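Mycosin-1 (Mycobacterium smegmatis, PDB 4KB5) acts as a subtilisin-like serine protease that cleaves EspB and may regulate ESX-1 secretion and virulence. Local coordinates at residues Ala30-Met35 and Gln294-Thr299; Val64-Ile69 and Pro124-Leu129; Ser247-Asp252 and Gly274-Ala279; Gly259-Asn264 and Ala280-Asn285. All blocks are in the same frame, centred on the assembly; numbering follows the deposited sequence.

Contact 1 of 4, residues Ala30-Met35 and Gln294-Thr299; sequences ATPTVM and QPVNAT
N297 reaches across to M35 with its amide: OD1 accepts the backbone N of M35 at 2.9 Å, the donor tilted 21° from the plane of the side-chain carbonyl. CG of N297 is tucked between its own backbone N and carbonyl carbon (chi1 58°), which swings the amide toward the 30-35 segment, and the M35 and N297 side chains cross at a slant, CG of M35 3.8 Å from OD1 of N297. The bend at chi2 (-67°) brings SD of M35 to 3.8 Å from CB of A298, and the chain beyond it leads away. The A298 methyl also meets the methyl CG2 of T33, again at 3.8 Å, so one small side chain touches two larger ones. P32 lies obliquely to V296, the proline CB 3.6 Å from CG2 of V296. Between these side chains the backbones form a single antiparallel, hydrogen-bonded pair, T33 with A298. T33 N gives a nearly straight bond to A298 O (2.8 Å), approaching from above the carbonyl plane. T33 O receives two weak bonds from the 294-299 segment, from N of N297 and N of A298, the pattern of a classic beta bulge. Here the N-terminal extension, which wraps round the catalytic domain, lies against the bulged strand 295-299. ND2 of N297 bonds S38 OG, further along the same loop, Y291 packs on P32, and strand 295-299 itself is the middle member of a three-stranded antiparallel sheet, between 288-289 and 306-307.

Contact 2 of 4, residues Val64-Ile69 and Pro124-Leu129; sequences VTVAVI and PDVRLL
Strands 65-70 and 127-132 are neighbours in the seven-stranded parallel sheet at the heart of the subtilisin fold, and T65, V66 and A67 pair in parallel with R127, L128 and L129. Four backbone bonds zip them together: R127 N to V64 O (2.9 Å), V66 N to R127 O (2.8 Å), L129 N to V66 O (2.9 Å) and V68 N to L129 O (2.7 Å). On the sheet face carrying T65, A67, R127 and L129, the side chains of T65 and R127 lie alongside each other and point the same way, with OG1 of T65 3.7 Å from CB of R127. The arginine chain is extended from CG to NE and carries its charged end away from the pairing. In T65 a chi1 of -63° sets OG1 beside the backbone N and CG2 anti to it, and CG2 meets CG of L129 at 3.8 Å. Across the contact the face of V66 and L128 is aliphatic. There CG2 of V66 touches CG1 of V126 at 4.0 Å, and CG2 of V68 meets CD2 of L128 at 4.1 Å. Helix 102-110 covers this side through I109, and A323 of helix 311-328 packs on V64, V66 and V126. Strand 65-70 ends in D70, assigned to the charge relay system. Four regular bonds thus satisfy peptide groups between the strands, while the side chains add dispersion contacts: purely aliphatic on the helix-covered face, mixed on the other, where R127 and the T65 hydroxyl lie at the more exposed end.

Contact 3 of 4, residues Ser247-Asp252 and Gly274-Ala279; sequences SPAWYD and GPWVGA
W250 lays its CB over one face of the W276 indole, 3.4 Å from CE3 of W276 and offset toward the rim. The opposite face of that ring is met by CA of G274 and CD of P275 from its own segment, leaving the indole sandwiched between aliphatic groups. A249 comes to the pyrrole side, its methyl 3.8 Å from CD1 of W276. CG of W276 sits between its backbone N and carbonyl carbon (chi1 45°), a torsion that folds the ring back over G274 and P275 of its own turn. D252 completes the shell: its CB lies 3.0 Å from W276 O, a contact and not a hydrogen bond, while OD1 of D252 takes a hydrogen from a water (3.0 Å) that also donates to V277 O (2.9 Å). No direct hydrogen bond joins the two segments, so the polar link passes through this water. In the subtilase fold these are two loops flanking strand 256-261: a 3-10 turn at 249-251, entered through a cis peptide before P248, and a type I beta turn from G274 to V277. Further out, W250 is held by its ring nitrogen, NE1 bonding OE2 of E193, which also takes S247 OG and Y251 OH. A249 O is fixed by OG1 of T257 on strand 256-261, V277 O by NH1 of R237, and V246 of strand 244-247 packs against W276.

Contact 4 of 4, residues Gly259-Asn264 and Ala280-Asn285; sequences GSIGQN and AAPGEN
Backbone bonds make strands 256-261 and 279-282 a parallel pair, G259 facing A280, S260 facing A281 and I261 facing P282. A281 N donates to G259 O and I261 N to A281 O, both at 3.1 Å, and G283 N, in the plane of the I261 carbonyl, bonds I261 O at 3.0 Å. Apolar contact is slight: CG2 of I261 meets CB of A280 at 4.2 Å. At G283 the lack of a side chain lets OG of S260 come within 3.1 Å of CA of G283, and that hydroxyl is bonded to S268 OG. Strand 279-282 is an outermost strand of the central seven-stranded parallel sheet of the subtilisin fold, with Y317 and V318 of helix 311-328 packing on A281. Beyond the strands the contact turns polar. The carboxylate of E284 lies against CA of G262, its CD 3.5 Å away, while OE2 bonds S268 OG. One water accepts from Q263 N and donates to OE1 of both Q263 and E284. Q263 and N285 cross at about a right angle, their amide planes 62° apart, joined by a weak bond from ND2 of N285 to OE1 of Q263 (2.9 Å).

Contacts 2 and 4 belong to the same parallel sheet, contact 2 toward one side of it and contact 4 at the outermost strand on the other, their centres about 22 Å apart. Both rest on backbone ladders, but contact 2 adds aliphatic packing on one face and mixed packing on the other, whereas contact 4 runs out into amides, a carboxylate and water. Contact 3 is also buried yet has no bond of this kind across it, relying on a tryptophan and a bridging water; it touches contact 4 where A279 O approaches G259 N at 2.9 Å, probably a hydrogen bond. Contact 1, only partly buried and farthest from the chain centre, joins the extension to a different, antiparallel sheet.

Contact 1 of 4, residues Ala30-Met35 and Gln294-Thr299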
loop_
_atom_site.group_PDB
_atom_site.type_symbol
_atom_site.label_atom_id
_atom_site.label_comp_id
_atom_site.label_asym_id
_atom_site.label_seq_id
_atom_site.Cartn_x
_atom_site.Cartn_y
_atom_site.Cartn_z
ATOM N N ALA A 30 -19.369 -6.275 5.141
ATOM C CA ALA A 30 -19.778 -5.352 4.070
ATOM C C ALA A 30 -19.583 -5.966 2.688
ATOM O O ALA A 30 -18.780 -6.883 2.524
ATOM C CB ALA A 30 -18.999 -4.042 4.181
ATOM N N THR A 31 -20.317 -5.453 1.701
ATOM C CA THR A 31 -20.285 -5.968 0.328
ATOM C C THR A 31 -20.132 -4.796 -0.638
ATOM O O THR A 31 -20.798 -3.779 -0.463
ATOM C CB THR A 31 -21.595 -6.729 -0.012
ATOM O OG1 THR A 31 -21.793 -7.789 0.929
ATOM C CG2 THR A 31 -21.558 -7.316 -1.424
ATOM N N PRO A 32 -19.253 -4.924 -1.655
ATOM C CA PRO A 32 -19.140 -3.843 -2.645
ATOM C C PRO A 32 -20.406 -3.743 -3.492
ATOM O O PRO A 32 -21.187 -4.694 -3.567
ATOM C CB PRO A 32 -17.967 -4.287 -3.522
ATOM C CG PRO A 32 -17.888 -5.762 -3.336
ATOM C CD PRO A 32 -18.265 -5.987 -1.901
ATOM N N THR A 33 -20.598 -2.593 -4.121
ATOM C CA THR A 33 -21.786 -2.352 -4.930
ATOM C C THR A 33 -21.411 -1.613 -6.224
ATOM O O THR A 33 -20.230 -1.572 -6.599
ATOM C CB THR A 33 -22.900 -1.646 -4.100
ATOM O OG1 THR A 33 -24.072 -1.480 -4.904
ATOM C CG2 THR A 33 -22.459 -0.285 -3.577
ATOM N N VAL A 34 -22.403 -1.064 -6.926
ATOM C CA VAL A 34 -22.141 -0.307 -8.152
ATOM C C VAL A 34 -22.769 1.077 -8.078
ATOM O O VAL A 34 -23.755 1.270 -7.368
ATOM C CB VAL A 34 -22.611 -1.056 -9.425
ATOM C CG1 VAL A 34 -21.979 -2.447 -9.512
ATOM C CG2 VAL A 34 -24.130 -1.156 -9.476
ATOM N N MET A 35 -22.185 2.044 -8.786
ATOM C CA MET A 35 -22.795 3.376 -8.927
ATOM C C MET A 35 -23.910 3.337 -9.980
ATOM O O MET A 35 -23.813 2.601 -10.971
ATOM C CB MET A 35 -21.761 4.453 -9.311
ATOM C CG MET A 35 -20.641 4.691 -8.295
ATOM S SD MET A 35 -21.148 5.413 -6.726
ATOM C CE MET A 35 -21.733 7.029 -7.240
ATOM N N GLN A 294 -16.851 -10.015 -10.345
ATOM C CA GLN A 294 -17.635 -9.156 -11.215
ATOM C C GLN A 294 -17.230 -7.709 -10.932
ATOM O O GLN A 294 -16.838 -7.405 -9.809
ATOM C CB GLN A 294 -19.133 -9.338 -10.918
ATOM C CG GLN A 294 -19.687 -8.518 -9.730
ATOM C CD GLN A 294 -19.206 -8.980 -8.337
ATOM O OE1 GLN A 294 -18.364 -9.875 -8.202
ATOM N NE2 GLN A 294 -19.745 -8.346 -7.290
ATOM N N PRO A 295 -17.366 -6.809 -11.929
ATOM C CA PRO A 295 -16.979 -5.416 -11.717
ATOM C C PRO A 295 -17.825 -4.704 -10.673
ATOM O O PRO A 295 -19.042 -4.914 -10.590
ATOM C CB PRO A 295 -17.179 -4.764 -13.100
ATOM C CG PRO A 295 -17.168 -5.899 -14.066
ATOM C CD PRO A 295 -17.773 -7.061 -13.326
ATOM N N VAL A 296 -17.172 -3.847 -9.893
ATOM C CA VAL A 296 -17.837 -3.027 -8.885
ATOM C C VAL A 296 -17.029 -1.755 -8.643
ATOM O O VAL A 296 -15.800 -1.795 -8.583
ATOM C CB VAL A 296 -18.001 -3.786 -7.556
ATOM C CG1 VAL A 296 -18.699 -5.118 -7.788
ATOM C CG2 VAL A 296 -16.647 -3.994 -6.894
ATOM N N ASN A 297 -17.720 -0.625 -8.510
ATOM C CA ASN A 297 -17.051 0.661 -8.334
ATOM C C ASN A 297 -17.513 1.481 -7.139
ATOM O O ASN A 297 -17.264 2.684 -7.063
ATOM C CB ASN A 297 -17.095 1.465 -9.636
ATOM C CG ASN A 297 -18.510 1.708 -10.123
ATOM O OD1 ASN A 297 -19.478 1.313 -9.475
ATOM N ND2 ASN A 297 -18.636 2.360 -11.273
ATOM N N ALA A 298 -18.181 0.819 -6.204
ATOM C CA ALA A 298 -18.714 1.490 -5.025
ATOM C C ALA A 298 -18.774 0.579 -3.813
ATOM O O ALA A 298 -18.662 -0.644 -3.924
ATOM C CB ALA A 298 -20.098 2.074 -5.318
ATOM N N THR A 299 -18.920 1.185 -2.645
ATOM C CA THR A 299 -19.319 0.455 -1.451
ATOM C C THR A 299 -20.542 1.200 -0.889
ATOM O O THR A 299 -20.737 2.381 -1.211
ATOM C CB THR A 299 -18.203 0.403 -0.384
ATOM O OG1 THR A 299 -17.850 1.739 -0.011
ATOM C CG2 THR A 299 -16.961 -0.342 -0.907
#

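Contact 2 of 4, residues Val64-Ile69 and Pro124-Leu129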
loop_
_atom_site.group_PDB
_atom_site.type_symbol
_atom_site.label_atom_id
_atom_site.label_comp_id
_atom_site.label_asym_id
_atom_site.label_seq_id
_atom_site.Cartn_x
_atom_site.Cartn_y
_atom_site.Cartn_z
ATOM N N VAL A 64 5.509 -13.937 -11.024
ATOM C CA VAL A 64 5.717 -13.068 -9.873
ATOM C C VAL A 64 4.627 -13.267 -8.829
ATOM O O VAL A 64 3.459 -13.405 -9.171
ATOM C CB VAL A 64 5.783 -11.573 -10.285
ATOM C CG1 VAL A 64 5.975 -10.684 -9.057
ATOM C CG2 VAL A 64 6.895 -11.344 -11.306
ATOM N N THR A 65 5.012 -13.260 -7.558
ATOM C CA THR A 65 4.062 -13.416 -6.463
ATOM C C THR A 65 3.934 -12.114 -5.697
ATOM O O THR A 65 4.932 -11.543 -5.262
ATOM C CB THR A 65 4.505 -14.565 -5.518
ATOM O OG1 THR A 65 4.499 -15.795 -6.251
ATOM C CG2 THR A 65 3.580 -14.703 -4.314
ATOM N N VAL A 66 2.703 -11.639 -5.557
ATOM C CA VAL A 66 2.421 -10.417 -4.829
ATOM C C VAL A 66 1.601 -10.721 -3.587
ATOM O O VAL A 66 0.531 -11.353 -3.671
ATOM C CB VAL A 66 1.655 -9.392 -5.704
ATOM C CG1 VAL A 66 1.441 -8.081 -4.946
ATOM C CG2 VAL A 66 2.408 -9.144 -7.009
ATOM N N ALA A 67 2.113 -10.276 -2.439
ATOM C CA ALA A 67 1.388 -10.375 -1.192
ATOM C C ALA A 67 0.548 -9.129 -0.984
ATOM O O ALA A 67 1.023 -7.985 -1.124
ATOM C CB ALA A 67 2.351 -10.579 -0.026
ATOM N N VAL A 68 -0.710 -9.344 -0.643
ATOM C CA VAL A 68 -1.627 -8.243 -0.414
ATOM C C VAL A 68 -1.912 -8.219 1.073
ATOM O O VAL A 68 -2.596 -9.108 1.601
ATOM C CB VAL A 68 -2.913 -8.418 -1.236
ATOM C CG1 VAL A 68 -3.824 -7.207 -1.087
ATOM C CG2 VAL A 68 -2.571 -8.652 -2.700
ATOM N N ILE A 69 -1.360 -7.222 1.763
ATOM C CA ILE A 69 -1.575 -7.097 3.210
ATOM C C ILE A 69 -2.665 -6.057 3.430
ATOM O O ILE A 69 -2.453 -4.849 3.249
ATOM C CB ILE A 69 -0.258 -6.814 3.984
ATOM C CG1 ILE A 69 0.751 -7.954 3.738
ATOM C CG2 ILE A 69 -0.537 -6.657 5.474
ATOM C CD1 ILE A 69 2.091 -7.809 4.454
ATOM N N PRO A 124 -2.208 -9.122 -14.704
ATOM C CA PRO A 124 -3.206 -10.200 -14.634
ATOM C C PRO A 124 -2.659 -11.617 -14.577
ATOM O O PRO A 124 -3.447 -12.538 -14.436
ATOM C CB PRO A 124 -4.034 -10.010 -15.922
ATOM C CG PRO A 124 -3.111 -9.311 -16.867
ATOM C CD PRO A 124 -2.256 -8.413 -16.004
ATOM N N ASP A 125 -1.346 -11.800 -14.707
ATOM C CA ASP A 125 -0.744 -13.126 -14.569
ATOM C C ASP A 125 -0.047 -13.401 -13.214
ATOM O O ASP A 125 0.516 -14.482 -13.031
ATOM C CB ASP A 125 0.249 -13.406 -15.703
ATOM C CG ASP A 125 -0.428 -13.693 -17.041
ATOM O OD1 ASP A 125 -1.530 -14.281 -17.074
ATOM O OD2 ASP A 125 0.172 -13.341 -18.078
ATOM N N VAL A 126 -0.069 -12.451 -12.278
ATOM C CA VAL A 126 0.627 -12.657 -10.992
ATOM C C VAL A 126 -0.056 -13.723 -10.121
ATOM O O VAL A 126 -1.253 -13.948 -10.247
ATOM C CB VAL A 126 0.763 -11.375 -10.127
ATOM C CG1 VAL A 126 1.695 -10.359 -10.776
ATOM C CG2 VAL A 126 -0.598 -10.756 -9.794
ATOM N N ARG A 127 0.719 -14.358 -9.242
ATOM C CA ARG A 127 0.151 -15.120 -8.128
ATOM C C ARG A 127 -0.141 -14.128 -7.001
ATOM O O ARG A 127 0.703 -13.297 -6.674
ATOM C CB ARG A 127 1.125 -16.201 -7.669
ATOM C CG ARG A 127 0.602 -17.104 -6.563
ATOM C CD ARG A 127 1.606 -18.209 -6.253
ATOM N NE ARG A 127 0.982 -19.353 -5.588
ATOM C CZ ARG A 127 1.373 -20.622 -5.731
ATOM N NH1 ARG A 127 2.396 -20.930 -6.523
ATOM N NH2 ARG A 127 0.732 -21.593 -5.087
ATOM N N LEU A 128 -1.353 -14.185 -6.452
ATOM C CA LEU A 128 -1.754 -13.307 -5.353
ATOM C C LEU A 128 -1.814 -14.079 -4.029
ATOM O O LEU A 128 -2.386 -15.176 -3.970
ATOM C CB LEU A 128 -3.114 -12.654 -5.645
ATOM C CG LEU A 128 -3.222 -11.699 -6.839
ATOM C CD1 LEU A 128 -4.658 -11.580 -7.340
ATOM C CD2 LEU A 128 -2.643 -10.327 -6.496
ATOM N N LEU A 129 -1.216 -13.507 -2.982
ATOM C CA LEU A 129 -1.299 -14.062 -1.628
ATOM C C LEU A 129 -2.010 -13.069 -0.739
ATOM O O LEU A 129 -1.617 -11.912 -0.688
ATOM C CB LEU A 129 0.088 -14.290 -1.038
ATOM C CG LEU A 129 1.047 -15.366 -1.535
ATOM C CD1 LEU A 129 2.254 -15.350 -0.601
ATOM C CD2 LEU A 129 0.420 -16.755 -1.577
#

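Contact 3 of 4, residues Ser247-Asp252 and Gly274-Ala279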
loop_
_atom_site.group_PDB
_atom_site.type_symbol
_atom_site.label_atom_id
_atom_site.label_comp_id
_atom_site.label_asym_id
_atom_site.label_seq_id
_atom_site.Cartn_x
_atom_site.Cartn_y
_atom_site.Cartn_z
ATOM N N SER A 247 2.998 5.349 9.515
ATOM C CA SER A 247 3.849 4.179 9.385
ATOM C C SER A 247 3.048 3.005 8.820
ATOM O O SER A 247 1.897 2.802 9.218
ATOM C CB SER A 247 4.426 3.807 10.748
ATOM O OG SER A 247 5.340 2.744 10.603
ATOM N N PRO A 248 3.658 2.207 7.911
ATOM C CA PRO A 248 5.062 2.217 7.504
ATOM C C PRO A 248 5.470 3.264 6.454
ATOM O O PRO A 248 6.618 3.230 5.965
ATOM C CB PRO A 248 5.268 0.800 6.952
ATOM C CG PRO A 248 3.927 0.397 6.429
ATOM C CD PRO A 248 2.897 1.131 7.244
ATOM N N ALA A 249 4.565 4.186 6.126
ATOM C CA ALA A 249 4.847 5.220 5.130
ATOM C C ALA A 249 6.211 5.883 5.352
ATOM O O ALA A 249 6.965 6.121 4.394
ATOM C CB ALA A 249 3.734 6.270 5.125
ATOM N N TRP A 250 6.554 6.138 6.614
ATOM C CA TRP A 250 7.779 6.887 6.900
ATOM C C TRP A 250 9.082 6.130 6.785
ATOM O O TRP A 250 10.137 6.718 7.006
ATOM C CB TRP A 250 7.682 7.669 8.208
ATOM C CG TRP A 250 7.793 6.846 9.471
ATOM C CD1 TRP A 250 7.493 5.487 9.652
ATOM C CD2 TRP A 250 8.190 7.328 10.805
ATOM N NE1 TRP A 250 7.699 5.109 10.961
ATOM C CE2 TRP A 250 8.107 6.165 11.707
ATOM C CE3 TRP A 250 8.589 8.559 11.322
ATOM C CZ2 TRP A 250 8.431 6.254 13.060
ATOM C CZ3 TRP A 250 8.914 8.637 12.684
ATOM C CH2 TRP A 250 8.833 7.510 13.531
ATOM N N TYR A 251 9.048 4.856 6.396
ATOM C CA TYR A 251 10.297 4.120 6.110
ATOM C C TYR A 251 10.854 4.326 4.698
ATOM O O TYR A 251 11.851 3.709 4.331
ATOM C CB TYR A 251 10.141 2.631 6.410
ATOM C CG TYR A 251 10.023 2.348 7.888
ATOM C CD1 TYR A 251 11.145 2.435 8.734
ATOM C CD2 TYR A 251 8.796 2.041 8.454
ATOM C CE1 TYR A 251 11.032 2.199 10.108
ATOM C CE2 TYR A 251 8.673 1.794 9.812
ATOM C CZ TYR A 251 9.793 1.871 10.634
ATOM O OH TYR A 251 9.657 1.631 11.978
ATOM N N ASP A 252 10.208 5.182 3.910
ATOM C CA ASP A 252 10.754 5.648 2.627
ATOM C C ASP A 252 12.242 6.017 2.791
ATOM O O ASP A 252 12.589 6.678 3.758
ATOM C CB ASP A 252 9.975 6.878 2.172
ATOM C CG ASP A 252 10.672 7.639 1.045
ATOM O OD1 ASP A 252 11.084 8.805 1.263
ATOM O OD2 ASP A 252 10.815 7.062 -0.057
ATOM N N GLY A 274 3.461 14.223 3.484
ATOM C CA GLY A 274 4.611 14.118 4.378
ATOM C C GLY A 274 5.917 13.998 3.626
ATOM O O GLY A 274 5.922 13.808 2.411
ATOM N N PRO A 275 7.042 14.113 4.351
ATOM C CA PRO A 275 8.384 14.055 3.781
ATOM C C PRO A 275 8.783 12.692 3.223
ATOM O O PRO A 275 9.830 12.585 2.590
ATOM C CB PRO A 275 9.289 14.448 4.972
ATOM C CG PRO A 275 8.460 14.195 6.190
ATOM C CD PRO A 275 7.064 14.543 5.761
ATOM N N TRP A 276 7.946 11.674 3.444
ATOM C CA TRP A 276 8.239 10.297 3.072
ATOM C C TRP A 276 7.475 9.830 1.837
ATOM O O TRP A 276 7.676 8.712 1.378
ATOM C CB TRP A 276 7.912 9.385 4.256
ATOM C CG TRP A 276 6.577 9.772 4.864
ATOM C CD1 TRP A 276 5.310 9.605 4.300
ATOM C CD2 TRP A 276 6.340 10.447 6.142
ATOM N NE1 TRP A 276 4.339 10.118 5.120
ATOM C CE2 TRP A 276 4.886 10.623 6.250
ATOM C CE3 TRP A 276 7.157 10.890 7.182
ATOM C CZ2 TRP A 276 4.292 11.232 7.357
ATOM C CZ3 TRP A 276 6.549 11.506 8.295
ATOM C CH2 TRP A 276 5.148 11.669 8.381
ATOM N N VAL A 277 6.576 10.651 1.297
ATOM C CA VAL A 277 5.772 10.222 0.134
ATOM C C VAL A 277 6.704 10.092 -1.068
ATOM O O VAL A 277 7.543 10.955 -1.296
ATOM C CB VAL A 277 4.606 11.196 -0.169
ATOM C CG1 VAL A 277 3.829 10.764 -1.419
ATOM C CG2 VAL A 277 3.671 11.301 1.029
ATOM N N GLY A 278 6.570 9.016 -1.827
ATOM C CA GLY A 278 7.523 8.737 -2.896
ATOM C C GLY A 278 6.989 8.702 -4.318
ATOM O O GLY A 278 7.739 8.934 -5.254
ATOM N N ALA A 279 5.709 8.382 -4.487
ATOM C CA ALA A 279 5.086 8.359 -5.812
ATOM C C ALA A 279 3.582 8.538 -5.668
ATOM O O ALA A 279 3.073 8.717 -4.554
ATOM C CB ALA A 279 5.434 7.076 -6.573
HETATM O O HOH W 1 10.374 10.774 -0.876
#

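Contact 4 of 4, residues Gly259-Asn264 and Ala280-Asn285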
loop_
_atom_site.group_PDB
_atom_site.type_symbol
_atom_site.label_atom_id
_atom_site.label_comp_id
_atom_site.label_asym_id
_atom_site.label_seq_id
_atom_site.Cartn_x
_atom_site.Cartn_y
_atom_site.Cartn_z
ATOM N N GLY A 259 0.869 8.067 -2.770
ATOM C CA GLY A 259 -0.273 8.960 -2.555
ATOM C C GLY A 259 -1.285 8.845 -3.688
ATOM O O GLY A 259 -1.051 8.156 -4.685
ATOM N N SER A 260 -2.396 9.551 -3.552
ATOM C CA SER A 260 -3.482 9.443 -4.527
ATOM C C SER A 260 -3.669 10.680 -5.425
ATOM O O SER A 260 -3.585 11.810 -4.944
ATOM C CB SER A 260 -4.792 9.136 -3.797
ATOM O OG SER A 260 -5.861 9.135 -4.716
ATOM N N ILE A 261 -3.922 10.447 -6.719
ATOM C CA ILE A 261 -4.428 11.503 -7.629
ATOM C C ILE A 261 -5.845 11.214 -8.164
ATOM O O ILE A 261 -6.289 10.050 -8.226
ATOM C CB ILE A 261 -3.511 11.771 -8.839
ATOM C CG1 ILE A 261 -3.270 10.483 -9.640
ATOM C CG2 ILE A 261 -2.208 12.428 -8.389
ATOM C CD1 ILE A 261 -3.246 10.689 -11.138
ATOM N N GLY A 262 -6.540 12.282 -8.550
ATOM C CA GLY A 262 -7.861 12.179 -9.153
ATOM C C GLY A 262 -7.813 12.177 -10.667
ATOM O O GLY A 262 -6.723 12.236 -11.265
ATOM N N GLN A 263 -9.001 12.118 -11.280
ATOM C CA GLN A 263 -9.163 12.072 -12.746
ATOM C C GLN A 263 -8.442 13.196 -13.485
ATOM O O GLN A 263 -7.946 12.989 -14.588
ATOM C CB GLN A 263 -10.648 12.073 -13.127
ATOM C CG GLN A 263 -11.280 10.694 -13.107
ATOM C CD GLN A 263 -12.791 10.719 -12.977
ATOM O OE1 GLN A 263 -13.344 11.203 -11.982
ATOM N NE2 GLN A 263 -13.468 10.170 -13.970
ATOM N N ASN A 264 -8.381 14.373 -12.865
ATOM C CA ASN A 264 -7.685 15.528 -13.434
ATOM C C ASN A 264 -6.169 15.525 -13.207
ATOM O O ASN A 264 -5.489 16.484 -13.572
ATOM C CB ASN A 264 -8.293 16.829 -12.896
ATOM C CG ASN A 264 -8.090 17.003 -11.399
ATOM O OD1 ASN A 264 -7.795 16.049 -10.669
ATOM N ND2 ASN A 264 -8.253 18.233 -10.934
ATOM N N ALA A 280 2.871 8.527 -6.788
ATOM C CA ALA A 280 1.412 8.651 -6.763
ATOM C C ALA A 280 0.757 7.847 -7.882
ATOM O O ALA A 280 1.408 7.493 -8.862
ATOM C CB ALA A 280 0.982 10.102 -6.819
ATOM N N ALA A 281 -0.531 7.552 -7.702
ATOM C CA ALA A 281 -1.317 6.786 -8.664
ATOM C C ALA A 281 -2.824 7.060 -8.517
ATOM O O ALA A 281 -3.274 7.559 -7.485
ATOM C CB ALA A 281 -1.000 5.292 -8.562
ATOM N N PRO A 282 -3.610 6.762 -9.568
ATOM C CA PRO A 282 -5.053 6.969 -9.489
ATOM C C PRO A 282 -5.616 6.386 -8.198
ATOM O O PRO A 282 -5.269 5.261 -7.825
ATOM C CB PRO A 282 -5.573 6.170 -10.682
ATOM C CG PRO A 282 -4.495 6.291 -11.694
ATOM C CD PRO A 282 -3.196 6.312 -10.909
ATOM N N GLY A 283 -6.465 7.155 -7.528
ATOM C CA GLY A 283 -7.030 6.751 -6.259
ATOM C C GLY A 283 -8.445 7.264 -6.058
ATOM O O GLY A 283 -8.969 7.228 -4.938
ATOM N N GLU A 284 -9.072 7.714 -7.146
ATOM C CA GLU A 284 -10.446 8.261 -7.077
ATOM C C GLU A 284 -11.377 7.645 -8.108
ATOM O O GLU A 284 -10.955 7.357 -9.231
ATOM C CB GLU A 284 -10.447 9.775 -7.280
ATOM C CG GLU A 284 -9.879 10.571 -6.118
ATOM C CD GLU A 284 -9.972 12.069 -6.347
ATOM O OE1 GLU A 284 -10.917 12.509 -7.046
ATOM O OE2 GLU A 284 -9.096 12.811 -5.841
ATOM N N ASN A 285 -12.641 7.440 -7.722
ATOM C CA ASN A 285 -13.675 6.934 -8.653
ATOM C C ASN A 285 -13.190 5.726 -9.435
ATOM O O ASN A 285 -13.338 5.670 -10.661
ATOM C CB ASN A 285 -14.081 8.037 -9.643
ATOM C CG ASN A 285 -14.600 9.275 -8.950
ATOM O OD1 ASN A 285 -15.502 9.199 -8.120
ATOM N ND2 ASN A 285 -14.028 10.425 -9.282
HETATM O O HOH W 2 -11.414 12.019 -9.789
#